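Local coordinates for protein bsobi restriction endonuclease (Geobacillus stearothermophilus, PDB 1DC1) that cuts double-stranded DNA as a homodimeric type II restriction endonuclease, recognising the degenerate sequence 5'-CYCGRG-3' and cleaving after its first cytosine, at residues D[206-211]-D[263-268]; D[236-242]-D[275-281]; D[139-143]-D[199-203]; D[254-258]-D[291-295]. All coordinates share one frame; numbering follows the deposited sequence. Where two conformers were deposited one is given.

Interaction 1: residues D[206-211]-D[263-268]; sequences LVKKNV and RIRNKF. With nucleotides of chain A.
Leu206 and Val207 press the turn between strands 202-204 and 209-211 against helix 247-270 around Lys267. Leu206 sets CD1 almost over the centre of the Phe268 ring, 4.1 Å from the centroid, a CH-pi contact. From Val207 a single branch does the touching: CG1, 3.6 Å from Lys267 CB, also lies against Ile264. Lys267 runs its methylenes past the Leu206 carbonyl, and one water joins its NZ to Leu206 O. Val211 CG2 and Ile264 CD1 meet tip to tip at 3.9 Å.

Toward the DNA, the Lys209 chain, bent at chi2 (-73°), passes CE over one face of the Arg263 guanidinium and brings NZ to OP1 of DA4 of chain A, an improbably short hydrogen bond of doubtful length, while Asn210 N gives a 2.8 Å bond to OP1 of DC5 of chain A. NZ also bonds Lys208 O and Ser287 OG of the second subunit. Arg263 forms salt bridges with Glu291 and Asp251 of the second subunit. A methionine in place of Lys209 would probably leave the DA4 phosphate without this cationic mate. One end is thus mainly apolar, and the basic end probably has its charges balanced by phosphates and second-subunit carboxylates.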
# COMPACT_ATOMS: atom_id res chain seq x y z
N LEU D 206 0.98 18.01 -18.44
CA LEU D 206 0.87 17.18 -19.63
C LEU D 206 0.37 15.79 -19.28
O LEU D 206 -0.42 15.24 -20.03
CB LEU D 206 2.23 17.04 -20.30
CG LEU D 206 2.56 17.78 -21.59
CD1 LEU D 206 3.58 16.97 -22.36
CD2 LEU D 206 1.29 18.04 -22.40
N VAL D 207 0.89 15.21 -18.19
CA VAL D 207 0.45 13.88 -17.80
C VAL D 207 -0.75 13.97 -16.90
O VAL D 207 -1.48 12.99 -16.80
CB VAL D 207 1.57 13.08 -17.07
CG1 VAL D 207 2.80 13.05 -17.96
CG2 VAL D 207 1.96 13.73 -15.79
N LYS D 208 -0.98 15.12 -16.26
CA LYS D 208 -2.12 15.31 -15.35
C LYS D 208 -1.96 14.37 -14.16
O LYS D 208 -2.95 13.74 -13.70
CB LYS D 208 -3.47 14.98 -16.03
CG LYS D 208 -3.92 15.98 -17.12
CD LYS D 208 -4.91 15.35 -18.13
CE LYS D 208 -4.19 14.56 -19.27
NZ LYS D 208 -4.18 13.05 -19.08
N LYS D 209 -0.71 14.22 -13.69
CA LYS D 209 -0.39 13.36 -12.55
C LYS D 209 0.67 14.10 -11.76
O LYS D 209 1.36 15.00 -12.27
CB LYS D 209 0.15 11.98 -13.03
CG LYS D 209 -0.86 11.09 -13.86
CD LYS D 209 -1.95 10.50 -12.94
CE LYS D 209 -3.15 9.88 -13.70
NZ LYS D 209 -4.13 10.92 -14.22
N ASN D 210 0.74 13.76 -10.49
CA ASN D 210 1.72 14.35 -9.59
C ASN D 210 3.04 13.63 -9.82
O ASN D 210 3.05 12.44 -10.18
CB ASN D 210 1.19 14.17 -8.18
CG ASN D 210 -0.01 15.03 -7.92
OD1 ASN D 210 0.06 16.25 -8.02
ND2 ASN D 210 -1.13 14.40 -7.60
N VAL D 211 4.15 14.34 -9.63
CA VAL D 211 5.49 13.76 -9.79
C VAL D 211 6.30 14.11 -8.55
O VAL D 211 6.24 15.23 -8.06
CB VAL D 211 6.20 14.29 -11.07
CG1 VAL D 211 7.49 13.55 -11.24
CG2 VAL D 211 5.31 14.01 -12.35
N ARG D 263 3.88 6.91 -18.13
CA ARG D 263 2.87 7.91 -18.45
C ARG D 263 3.65 9.19 -18.86
O ARG D 263 3.32 9.84 -19.84
CB ARG D 263 2.01 8.23 -17.22
CG ARG D 263 0.89 7.22 -17.01
CD ARG D 263 0.21 7.37 -15.64
NE ARG D 263 -1.00 6.52 -15.47
CZ ARG D 263 -1.76 6.51 -14.36
NH1 ARG D 263 -1.46 7.30 -13.34
NH2 ARG D 263 -2.87 5.78 -14.28
N ILE D 264 4.69 9.53 -18.08
CA ILE D 264 5.51 10.73 -18.31
C ILE D 264 6.18 10.72 -19.68
O ILE D 264 6.01 11.66 -20.47
CB ILE D 264 6.60 10.90 -17.21
CG1 ILE D 264 5.95 11.36 -15.90
CG2 ILE D 264 7.65 11.93 -17.65
CD1 ILE D 264 6.87 11.25 -14.62
N ARG D 265 6.92 9.66 -19.95
CA ARG D 265 7.62 9.48 -21.21
C ARG D 265 6.68 9.50 -22.39
O ARG D 265 7.00 10.12 -23.41
CB ARG D 265 8.38 8.17 -21.19
CG ARG D 265 9.74 8.30 -20.61
CD ARG D 265 10.48 6.97 -20.61
NE ARG D 265 9.77 5.84 -20.01
CZ ARG D 265 9.15 4.88 -20.69
NH1 ARG D 265 9.15 4.90 -22.02
NH2 ARG D 265 8.56 3.89 -20.06
N ASN D 266 5.53 8.84 -22.25
CA ASN D 266 4.55 8.78 -23.31
C ASN D 266 4.00 10.17 -23.64
O ASN D 266 4.07 10.61 -24.80
CB ASN D 266 3.39 7.83 -22.91
CG ASN D 266 3.76 6.33 -23.06
OD1 ASN D 266 4.79 5.96 -23.65
ND2 ASN D 266 2.90 5.46 -22.53
N LYS D 267 3.49 10.86 -22.63
CA LYS D 267 2.92 12.17 -22.85
C LYS D 267 3.95 13.18 -23.39
O LYS D 267 3.68 13.95 -24.33
CB LYS D 267 2.33 12.66 -21.54
CG LYS D 267 1.03 11.99 -21.24
CD LYS D 267 0.08 12.17 -22.41
CE LYS D 267 -1.29 11.65 -22.09
NZ LYS D 267 -2.33 12.63 -22.52
N PHE D 268 5.15 13.19 -22.80
CA PHE D 268 6.15 14.14 -23.27
C PHE D 268 6.59 13.86 -24.72
O PHE D 268 6.72 14.78 -25.52
CB PHE D 268 7.39 14.20 -22.31
CG PHE D 268 7.24 15.19 -21.16
CD1 PHE D 268 6.52 14.84 -20.00
CD2 PHE D 268 7.67 16.52 -21.30
CE1 PHE D 268 6.23 15.81 -18.98
CE2 PHE D 268 7.40 17.49 -20.31
CZ PHE D 268 6.67 17.15 -19.14
P DC A 5 -0.50 10.33 -9.10
OP1 DC A 5 -0.82 11.59 -9.82
OP2 DC A 5 0.08 9.21 -9.82
O5' DC A 5 0.52 10.78 -7.97
C5' DC A 5 1.00 9.86 -7.00
C4' DC A 5 1.14 10.55 -5.66
O4' DC A 5 -0.16 10.81 -5.09
C3' DC A 5 1.85 9.70 -4.61
O3' DC A 5 3.25 9.79 -4.76
C2' DC A 5 1.36 10.29 -3.31
C1' DC A 5 -0.09 10.61 -3.68
N1 DC A 5 -1.08 9.58 -3.28
C2 DC A 5 -1.41 9.50 -1.91
O2 DC A 5 -0.78 10.24 -1.10
N3 DC A 5 -2.38 8.63 -1.51
C4 DC A 5 -3.00 7.85 -2.42
N4 DC A 5 -3.97 7.04 -1.99
C5 DC A 5 -2.67 7.90 -3.81
C6 DC A 5 -1.70 8.76 -4.19
P DA A 4 -6.56 10.80 -11.10
OP1 DA A 4 -5.84 10.99 -12.42
OP2 DA A 4 -7.53 9.65 -10.93
O5' DA A 4 -5.43 10.67 -9.99
C5' DA A 4 -4.40 11.65 -9.87
C4' DA A 4 -3.53 11.33 -8.68
O4' DA A 4 -4.28 11.58 -7.47
C3' DA A 4 -3.06 9.87 -8.62
O3' DA A 4 -1.71 9.76 -8.21
C2' DA A 4 -3.84 9.32 -7.42
C1' DA A 4 -3.94 10.58 -6.57
N9 DA A 4 -4.91 10.58 -5.50
C8 DA A 4 -6.17 10.07 -5.52
N7 DA A 4 -6.74 10.08 -4.35
C5 DA A 4 -5.80 10.68 -3.51
C6 DA A 4 -5.81 10.97 -2.12
N6 DA A 4 -6.82 10.65 -1.32
N1 DA A 4 -4.73 11.59 -1.59
C2 DA A 4 -3.71 11.88 -2.41
N3 DA A 4 -3.58 11.65 -3.73
C4 DA A 4 -4.69 11.03 -4.22
O HOH W 1 -1.27 15.44 -22.87

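Interaction 2: residues D[236-242]-D[275-281]; sequences LLLGELK and PKTIFIG. With nucleotides of chain A.
Lys242 lies across the ring of Phe279 where two parallel strands, 236-242 and 276-281, run side by side, the axes of these short segments approaching to 4.7 Å. Its CB sits near the Ile280 carbonyl oxygen. CG, the atom of the chain nearest the Phe279 ring, is 3.4 Å from CE1 and about as near to CZ, approaching obliquely; CD stays near the same two ring carbons. Bends at chi2 (-109°) and chi3 (62°) then carry the chain away, and CE comes 3.3 Å from OP2 of DC7 of chain A. NZ makes a salt bridge with a DNA phosphate and a long, weak ion pair with Asp212.

Six backbone hydrogen bonds join the strands, the last from Lys242 N to Ile280 O (2.9 Å). Leu237 and Leu241 share one face of the sheet with Ile278 and Ile280: Leu237 CD1 meets Ile278 CG2, and Leu241 CD1 packs 3.6 Å from Ile280 CG2. Gly239 lies under Ile278 CG1, where a CB would clash. On the other face Leu238 CD1 is tight against Pro275 CB, at 3.3 Å.

Helix 247-270 connects the two strands, making this the beta-alpha-beta crossover of a PDDEXK nuclease core. Glu240 and Lys242, predicted with Asp212 to form the catalytic magnesium site, flank Leu241 in sequence but lie on the opposite face, under helix 247-270; Glu240 OE1 accepts a hydrogen bond from Asp212 N. Strand pairing and apolar packing on the leucine-isoleucine face are likely to hold Glu240 and Lys242 in a fixed relation, the lysine tip extending to the phosphate.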
# COMPACT_ATOMS: atom_id res chain seq x y z
N LEU D 236 13.21 19.76 -17.38
CA LEU D 236 14.50 19.11 -17.68
C LEU D 236 14.53 17.67 -17.17
O LEU D 236 15.09 16.81 -17.82
CB LEU D 236 15.68 19.84 -17.01
CG LEU D 236 16.04 21.24 -17.53
CD1 LEU D 236 17.10 21.86 -16.67
CD2 LEU D 236 16.51 21.13 -18.99
N LEU D 237 13.92 17.43 -16.01
CA LEU D 237 13.94 16.12 -15.40
C LEU D 237 12.70 15.87 -14.57
O LEU D 237 12.18 16.80 -13.96
CB LEU D 237 15.20 15.97 -14.52
CG LEU D 237 15.42 14.74 -13.61
CD1 LEU D 237 16.89 14.52 -13.47
CD2 LEU D 237 14.75 14.93 -12.22
N LEU D 238 12.22 14.61 -14.57
CA LEU D 238 11.09 14.16 -13.74
C LEU D 238 11.55 12.86 -13.09
O LEU D 238 12.20 12.04 -13.73
CB LEU D 238 9.81 13.97 -14.55
CG LEU D 238 9.47 15.28 -15.30
CD1 LEU D 238 9.73 15.11 -16.78
CD2 LEU D 238 8.08 15.66 -15.06
N GLY D 239 11.27 12.70 -11.80
CA GLY D 239 11.72 11.50 -11.16
C GLY D 239 10.83 11.05 -10.03
O GLY D 239 10.05 11.84 -9.49
N GLU D 240 10.93 9.77 -9.70
CA GLU D 240 10.15 9.16 -8.63
C GLU D 240 11.15 8.88 -7.52
O GLU D 240 12.29 8.53 -7.77
CB GLU D 240 9.50 7.85 -9.09
CG GLU D 240 7.97 7.86 -9.38
CD GLU D 240 7.36 9.23 -9.82
OE1 GLU D 240 7.29 10.15 -8.97
OE2 GLU D 240 6.94 9.38 -11.00
N LEU D 241 10.72 9.06 -6.27
CA LEU D 241 11.59 8.87 -5.10
C LEU D 241 10.82 8.03 -4.10
O LEU D 241 9.79 8.48 -3.63
CB LEU D 241 11.95 10.24 -4.47
CG LEU D 241 12.61 10.35 -3.08
CD1 LEU D 241 13.96 9.63 -3.09
CD2 LEU D 241 12.83 11.84 -2.71
N LYS D 242 11.30 6.81 -3.81
CA LYS D 242 10.65 5.88 -2.87
C LYS D 242 11.51 5.73 -1.61
O LYS D 242 12.63 5.21 -1.69
CB LYS D 242 10.44 4.54 -3.54
CG LYS D 242 10.02 4.69 -5.00
CD LYS D 242 8.61 4.30 -5.22
CE LYS D 242 7.69 5.17 -4.47
NZ LYS D 242 7.16 6.20 -5.40
N PRO D 275 12.29 14.78 -21.60
CA PRO D 275 12.91 15.16 -20.31
C PRO D 275 13.69 13.95 -19.74
O PRO D 275 13.41 12.77 -20.09
CB PRO D 275 11.71 15.50 -19.42
CG PRO D 275 10.54 14.78 -20.03
CD PRO D 275 10.82 14.87 -21.54
N LYS D 276 14.68 14.21 -18.90
CA LYS D 276 15.42 13.10 -18.28
C LYS D 276 14.49 12.47 -17.24
O LYS D 276 13.59 13.15 -16.74
CB LYS D 276 16.69 13.59 -17.55
CG LYS D 276 17.76 14.18 -18.46
CD LYS D 276 18.85 14.78 -17.60
CE LYS D 276 19.95 15.39 -18.43
NZ LYS D 276 19.59 15.49 -19.87
N THR D 277 14.69 11.20 -16.93
CA THR D 277 13.86 10.55 -15.92
C THR D 277 14.75 9.80 -14.94
O THR D 277 15.79 9.27 -15.32
CB THR D 277 12.81 9.55 -16.51
OG1 THR D 277 13.50 8.57 -17.27
CG2 THR D 277 11.73 10.29 -17.36
N ILE D 278 14.37 9.79 -13.67
CA ILE D 278 15.18 9.08 -12.67
C ILE D 278 14.28 8.33 -11.68
O ILE D 278 13.10 8.64 -11.51
CB ILE D 278 16.18 10.06 -11.85
CG1 ILE D 278 15.39 11.00 -10.92
CG2 ILE D 278 17.09 10.84 -12.78
CD1 ILE D 278 16.28 11.91 -10.05
N PHE D 279 14.86 7.31 -11.07
CA PHE D 279 14.22 6.52 -10.03
C PHE D 279 15.21 6.39 -8.88
O PHE D 279 16.34 5.93 -9.08
CB PHE D 279 13.85 5.12 -10.49
CG PHE D 279 13.22 4.32 -9.40
CD1 PHE D 279 11.87 4.49 -9.08
CD2 PHE D 279 13.98 3.45 -8.61
CE1 PHE D 279 11.28 3.83 -7.99
CE2 PHE D 279 13.39 2.77 -7.50
CZ PHE D 279 12.05 2.97 -7.20
N ILE D 280 14.80 6.79 -7.69
CA ILE D 280 15.65 6.67 -6.50
C ILE D 280 14.82 5.88 -5.50
O ILE D 280 13.69 6.21 -5.25
CB ILE D 280 15.96 8.07 -5.88
CG1 ILE D 280 16.65 8.95 -6.93
CG2 ILE D 280 16.78 7.93 -4.60
CD1 ILE D 280 16.68 10.45 -6.53
N GLY D 281 15.40 4.81 -4.96
CA GLY D 281 14.65 4.02 -4.00
C GLY D 281 15.50 3.51 -2.84
O GLY D 281 16.64 3.18 -3.05
P DC A 7 7.20 6.70 -0.02
OP1 DC A 7 8.59 6.98 0.37
OP2 DC A 7 6.90 6.25 -1.41
O5' DC A 7 6.61 5.59 0.94
C5' DC A 7 6.69 5.71 2.37
C4' DC A 7 6.05 4.51 3.03
O4' DC A 7 4.63 4.40 2.71
C3' DC A 7 6.70 3.16 2.68
O3' DC A 7 6.76 2.36 3.84
C2' DC A 7 5.67 2.51 1.79
C1' DC A 7 4.35 3.07 2.29
N1 DC A 7 3.32 3.09 1.24
C2 DC A 7 2.06 2.48 1.50
O2 DC A 7 1.77 2.15 2.68
N3 DC A 7 1.18 2.31 0.47
C4 DC A 7 1.48 2.78 -0.75
N4 DC A 7 0.61 2.57 -1.74
C5 DC A 7 2.71 3.49 -1.01
C6 DC A 7 3.58 3.62 -0.00

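Interaction 3: residues D[139-143]-D[199-203]; sequences QQKLT and MYNIT
Close to the predicted magnesium site, where the side chains of Asp212 and Asn201 are about 4 Å apart, Tyr200 and Asn201 meet the long helix 110-152 at a corner of the chain. Gln139 lies over one face of the Tyr200 ring. Its CG, anti to the backbone N (chi1 162°), stands above the middle of the ring, 3.7 Å from the centroid, as a CH-pi contact. The extended chain then lays the amide over the CB side of the ring, its plane only 20° from that of the ring, with NE2 3.5 Å from Tyr200 CD2. The same NE2 donates to the carbonyl of Ala184, which helps hold the amide stacked; OE1 receives a weak bond from Asn201 ND2, 3.2 Å long and bent to 120° at the hydrogen.

Here the strand 194-199 of the main mixed sheet ends and the chain turns into 202-204, half of a small two-stranded antiparallel sheet with 209-211. A G1 beta bulge at Asn201 and Ile202, opposite Val211, goes with the turn, and Lys185 NZ binds the Tyr200 carbonyl.

At the far end of the ring Tyr200 OH donates to Thr143 OG1, 2.8 Å away, while Leu142 CD2 comes to the ring edge, 4.1 Å from CE1. Ile213 adds apolar cover to both Leu142 and Tyr200. A leucine at Tyr200 would probably leave Thr143 OG1 without this donor and the Gln139 amide without its flat support.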
# COMPACT_ATOMS: atom_id res chain seq x y z
N GLN D 139 12.24 12.57 1.26
CA GLN D 139 12.39 13.80 0.51
C GLN D 139 13.43 14.66 1.22
O GLN D 139 14.27 15.27 0.57
CB GLN D 139 11.05 14.56 0.41
CG GLN D 139 11.14 16.06 0.02
CD GLN D 139 9.77 16.79 -0.07
OE1 GLN D 139 8.73 16.16 -0.24
NE2 GLN D 139 9.79 18.13 0.05
N GLN D 140 13.37 14.75 2.56
CA GLN D 140 14.33 15.56 3.29
C GLN D 140 15.78 15.11 3.12
O GLN D 140 16.71 15.95 3.06
CB GLN D 140 13.98 15.60 4.77
CG GLN D 140 12.69 16.38 5.02
CD GLN D 140 12.22 16.22 6.44
OE1 GLN D 140 12.99 15.84 7.32
NE2 GLN D 140 10.95 16.51 6.68
N LYS D 141 15.97 13.79 3.02
CA LYS D 141 17.29 13.21 2.84
C LYS D 141 17.87 13.61 1.48
O LYS D 141 19.05 13.96 1.40
CB LYS D 141 17.20 11.70 2.93
CG LYS D 141 18.54 11.05 2.71
CD LYS D 141 18.49 9.65 3.21
CE LYS D 141 19.82 8.97 2.98
NZ LYS D 141 19.76 7.59 3.51
N LEU D 142 17.03 13.55 0.44
CA LEU D 142 17.50 13.91 -0.88
C LEU D 142 17.83 15.41 -0.92
O LEU D 142 18.83 15.82 -1.50
CB LEU D 142 16.46 13.60 -1.94
CG LEU D 142 17.01 13.86 -3.35
CD1 LEU D 142 18.07 12.82 -3.65
CD2 LEU D 142 15.91 13.82 -4.42
N THR D 143 16.99 16.25 -0.30
CA THR D 143 17.24 17.69 -0.29
C THR D 143 18.56 17.99 0.45
O THR D 143 19.35 18.84 0.02
CB THR D 143 16.10 18.47 0.41
OG1 THR D 143 14.92 18.38 -0.38
CG2 THR D 143 16.44 19.93 0.52
N MET D 199 11.59 21.17 -7.66
CA MET D 199 10.39 21.23 -6.84
C MET D 199 9.95 19.80 -6.55
O MET D 199 10.14 18.93 -7.37
CB MET D 199 9.25 21.91 -7.59
CG MET D 199 9.48 23.36 -7.94
SD MET D 199 9.05 24.49 -6.65
CE MET D 199 7.31 24.16 -6.27
N TYR D 200 9.35 19.58 -5.39
CA TYR D 200 8.85 18.27 -5.05
C TYR D 200 7.32 18.20 -5.14
O TYR D 200 6.62 19.18 -4.89
CB TYR D 200 9.28 17.93 -3.63
CG TYR D 200 10.76 17.72 -3.49
CD1 TYR D 200 11.35 16.52 -3.89
CD2 TYR D 200 11.58 18.69 -2.86
CE1 TYR D 200 12.69 16.26 -3.68
CE2 TYR D 200 12.94 18.43 -2.64
CZ TYR D 200 13.47 17.20 -3.05
OH TYR D 200 14.77 16.84 -2.77
N ASN D 201 6.80 17.05 -5.52
CA ASN D 201 5.37 16.83 -5.54
C ASN D 201 4.53 17.88 -6.26
O ASN D 201 3.67 18.53 -5.68
CB ASN D 201 4.91 16.63 -4.09
CG ASN D 201 5.75 15.58 -3.37
OD1 ASN D 201 5.90 14.43 -3.83
ND2 ASN D 201 6.29 15.96 -2.23
N ILE D 202 4.77 17.97 -7.53
CA ILE D 202 4.16 18.93 -8.40
C ILE D 202 3.22 18.22 -9.36
O ILE D 202 3.54 17.13 -9.88
CB ILE D 202 5.30 19.58 -9.26
CG1 ILE D 202 6.16 20.49 -8.41
CG2 ILE D 202 4.76 20.40 -10.37
CD1 ILE D 202 5.47 20.98 -7.20
N THR D 203 2.08 18.84 -9.63
CA THR D 203 1.16 18.28 -10.62
C THR D 203 1.76 18.65 -11.98
O THR D 203 2.01 19.82 -12.23
CB THR D 203 -0.22 18.88 -10.56
OG1 THR D 203 -0.80 18.59 -9.28
CG2 THR D 203 -1.10 18.28 -11.70

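Interaction 4: residues D[254-258]-D[291-295]; sequences WKTAN and EIWDQ. With nucleotides of chain B.
This is a side-chain bridge between two helices, 247-270 and 286-298, beside the main sheet and close to the dimer interface. The axes of the two short segments approach no closer than 13.0 Å and are inclined by 25°, so long side chains must span the distance. Trp254 does most of it. A chi1 of 156° swings the indole away from its own backbone nitrogen and across to Glu291, where NE1 donates to Glu291 OE1 over 2.7 Å, a nearly straight bond (168°) that lies in the indole plane. The carboxylate is turned well away from the plane of the ring. Ile292 CG1 covers one indole face, 3.9 Å from the centroid of the six-membered ring, and Asn258 CB lies over the opposite face toward the rim.

Trp254 also meets Phe279 edge-to-face, which links the bridge to strand 276-281 of the nuclease core. Helix 247-270 is the crossover helix of the beta-alpha-beta unit there, and helix 286-298 follows its second strand. Ile292 touches Phe279 as well.

A second polar link lies one turn along each helix: Gln295 NE2 donates to Asn258 OD1 at 3.0 Å, with the donor above the carbonyl plane, and sits near the indole edge, 3.7 Å from Trp254 CZ2. A water gives hydrogen bonds to Asn258 OD1 and Gln295 OE1, so OD1 is gripped twice.

Glu291 is also shared across the dimer interface. On another side of helix 247-270, Lys255 NZ holds OP2 of DC5 of chain B at 2.9 Å and pairs with Asp251 of its own subunit.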
# COMPACT_ATOMS: atom_id res chain seq x y z
N TRP D 254 7.82 -0.16 -7.06
CA TRP D 254 8.60 0.03 -8.27
C TRP D 254 7.61 -0.21 -9.46
O TRP D 254 7.64 0.55 -10.42
CB TRP D 254 9.76 -0.98 -8.33
CG TRP D 254 10.23 -1.24 -9.74
CD1 TRP D 254 10.18 -2.42 -10.40
CD2 TRP D 254 10.81 -0.28 -10.67
NE1 TRP D 254 10.70 -2.28 -11.68
CE2 TRP D 254 11.09 -0.98 -11.87
CE3 TRP D 254 11.12 1.10 -10.60
CZ2 TRP D 254 11.67 -0.34 -13.00
CZ3 TRP D 254 11.71 1.74 -11.74
CH2 TRP D 254 11.97 1.00 -12.92
N LYS D 255 6.74 -1.24 -9.40
CA LYS D 255 5.76 -1.49 -10.48
C LYS D 255 4.90 -0.22 -10.65
O LYS D 255 4.61 0.21 -11.75
CB LYS D 255 4.84 -2.66 -10.11
CG LYS D 255 5.43 -4.02 -10.41
CD LYS D 255 4.41 -5.14 -10.13
CE LYS D 255 4.06 -5.31 -8.66
NZ LYS D 255 4.88 -6.37 -8.06
N THR D 256 4.49 0.38 -9.54
CA THR D 256 3.70 1.63 -9.55
C THR D 256 4.47 2.78 -10.24
O THR D 256 3.96 3.43 -11.17
CB THR D 256 3.31 2.05 -8.10
OG1 THR D 256 2.78 0.91 -7.40
CG2 THR D 256 2.31 3.14 -8.12
N ALA D 257 5.71 3.00 -9.80
CA ALA D 257 6.58 4.06 -10.32
C ALA D 257 6.89 3.87 -11.79
O ALA D 257 6.96 4.84 -12.54
CB ALA D 257 7.89 4.15 -9.53
N ASN D 258 7.06 2.63 -12.21
CA ASN D 258 7.35 2.41 -13.58
C ASN D 258 6.17 2.83 -14.46
O ASN D 258 6.40 3.38 -15.53
CB ASN D 258 7.75 0.98 -13.80
CG ASN D 258 8.07 0.72 -15.23
OD1 ASN D 258 9.07 1.20 -15.74
ND2 ASN D 258 7.19 -0.01 -15.90
N GLU D 291 15.63 -4.73 -13.89
CA GLU D 291 14.82 -3.92 -14.79
C GLU D 291 15.32 -2.46 -14.85
O GLU D 291 15.29 -1.83 -15.92
CB GLU D 291 13.37 -3.95 -14.34
CG GLU D 291 12.72 -5.25 -14.67
CD GLU D 291 11.32 -5.31 -14.16
OE1 GLU D 291 11.02 -4.49 -13.27
OE2 GLU D 291 10.52 -6.16 -14.63
N ILE D 292 15.73 -1.91 -13.71
CA ILE D 292 16.25 -0.53 -13.67
C ILE D 292 17.52 -0.46 -14.51
O ILE D 292 17.68 0.44 -15.32
CB ILE D 292 16.57 -0.05 -12.23
CG1 ILE D 292 15.26 0.09 -11.44
CG2 ILE D 292 17.37 1.31 -12.25
CD1 ILE D 292 15.43 0.09 -9.95
N TRP D 293 18.41 -1.43 -14.31
CA TRP D 293 19.65 -1.51 -15.07
C TRP D 293 19.36 -1.60 -16.58
O TRP D 293 19.96 -0.88 -17.38
CB TRP D 293 20.43 -2.70 -14.60
CG TRP D 293 21.68 -2.88 -15.30
CD1 TRP D 293 21.91 -3.64 -16.40
CD2 TRP D 293 22.93 -2.31 -14.94
NE1 TRP D 293 23.22 -3.59 -16.75
CE2 TRP D 293 23.88 -2.77 -15.87
CE3 TRP D 293 23.34 -1.44 -13.92
CZ2 TRP D 293 25.23 -2.40 -15.81
CZ3 TRP D 293 24.66 -1.07 -13.85
CH2 TRP D 293 25.60 -1.55 -14.80
N ASP D 294 18.44 -2.46 -16.97
CA ASP D 294 18.09 -2.56 -18.38
C ASP D 294 17.60 -1.22 -18.93
O ASP D 294 17.93 -0.84 -20.07
CB ASP D 294 16.99 -3.60 -18.58
CG ASP D 294 17.52 -5.00 -18.42
OD1 ASP D 294 18.76 -5.11 -18.34
OD2 ASP D 294 16.70 -5.96 -18.39
N GLN D 295 16.79 -0.52 -18.15
CA GLN D 295 16.25 0.80 -18.56
C GLN D 295 17.34 1.86 -18.64
O GLN D 295 17.28 2.76 -19.48
CB GLN D 295 15.13 1.25 -17.60
CG GLN D 295 13.88 0.41 -17.75
CD GLN D 295 12.69 1.02 -17.05
OE1 GLN D 295 12.66 2.20 -16.83
NE2 GLN D 295 11.70 0.20 -16.70
P DC B 5 4.47 -10.20 -7.99
OP1 DC B 5 5.16 -11.42 -8.49
OP2 DC B 5 4.18 -9.08 -8.93
O5' DC B 5 3.08 -10.70 -7.39
C5' DC B 5 2.19 -9.77 -6.77
C4' DC B 5 1.38 -10.48 -5.71
O4' DC B 5 2.22 -10.82 -4.60
C3' DC B 5 0.28 -9.61 -5.09
O3' DC B 5 -0.90 -9.70 -5.87
C2' DC B 5 0.09 -10.23 -3.72
C1' DC B 5 1.51 -10.63 -3.38
N1 DC B 5 2.23 -9.64 -2.55
C2 DC B 5 1.93 -9.61 -1.18
O2 DC B 5 1.01 -10.35 -0.75
N3 DC B 5 2.62 -8.76 -0.36
C4 DC B 5 3.54 -7.94 -0.87
N4 DC B 5 4.16 -7.10 -0.02
C5 DC B 5 3.86 -7.93 -2.27
C6 DC B 5 3.19 -8.80 -3.06
O HOH W 2 10.70 3.65 -15.69

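Overall arrangement
Interaction 2 is the hub of the four. Its strands flank helix 247-270 in sequence, and that helix supplies one side of both interaction 1 and interaction 4, whose centres are 16 Å apart. Interaction 2 touches interaction 1 through Pro275 on Phe268, interaction 4 through Phe279 on Trp254, and interaction 3 through Leu241 and Ile280 on helix 110-152. Interaction 3 closes before the others open along the chain, yet joins interaction 1 through strands 202-204 and 209-211; interactions 3 and 4 lie about 20 Å apart, centre to centre, without touching. Predicted metal-site residues thus sit amid contacts of which interactions 1, 2 and 4 reach the DNA and interactions 1 and 4 the second subunit.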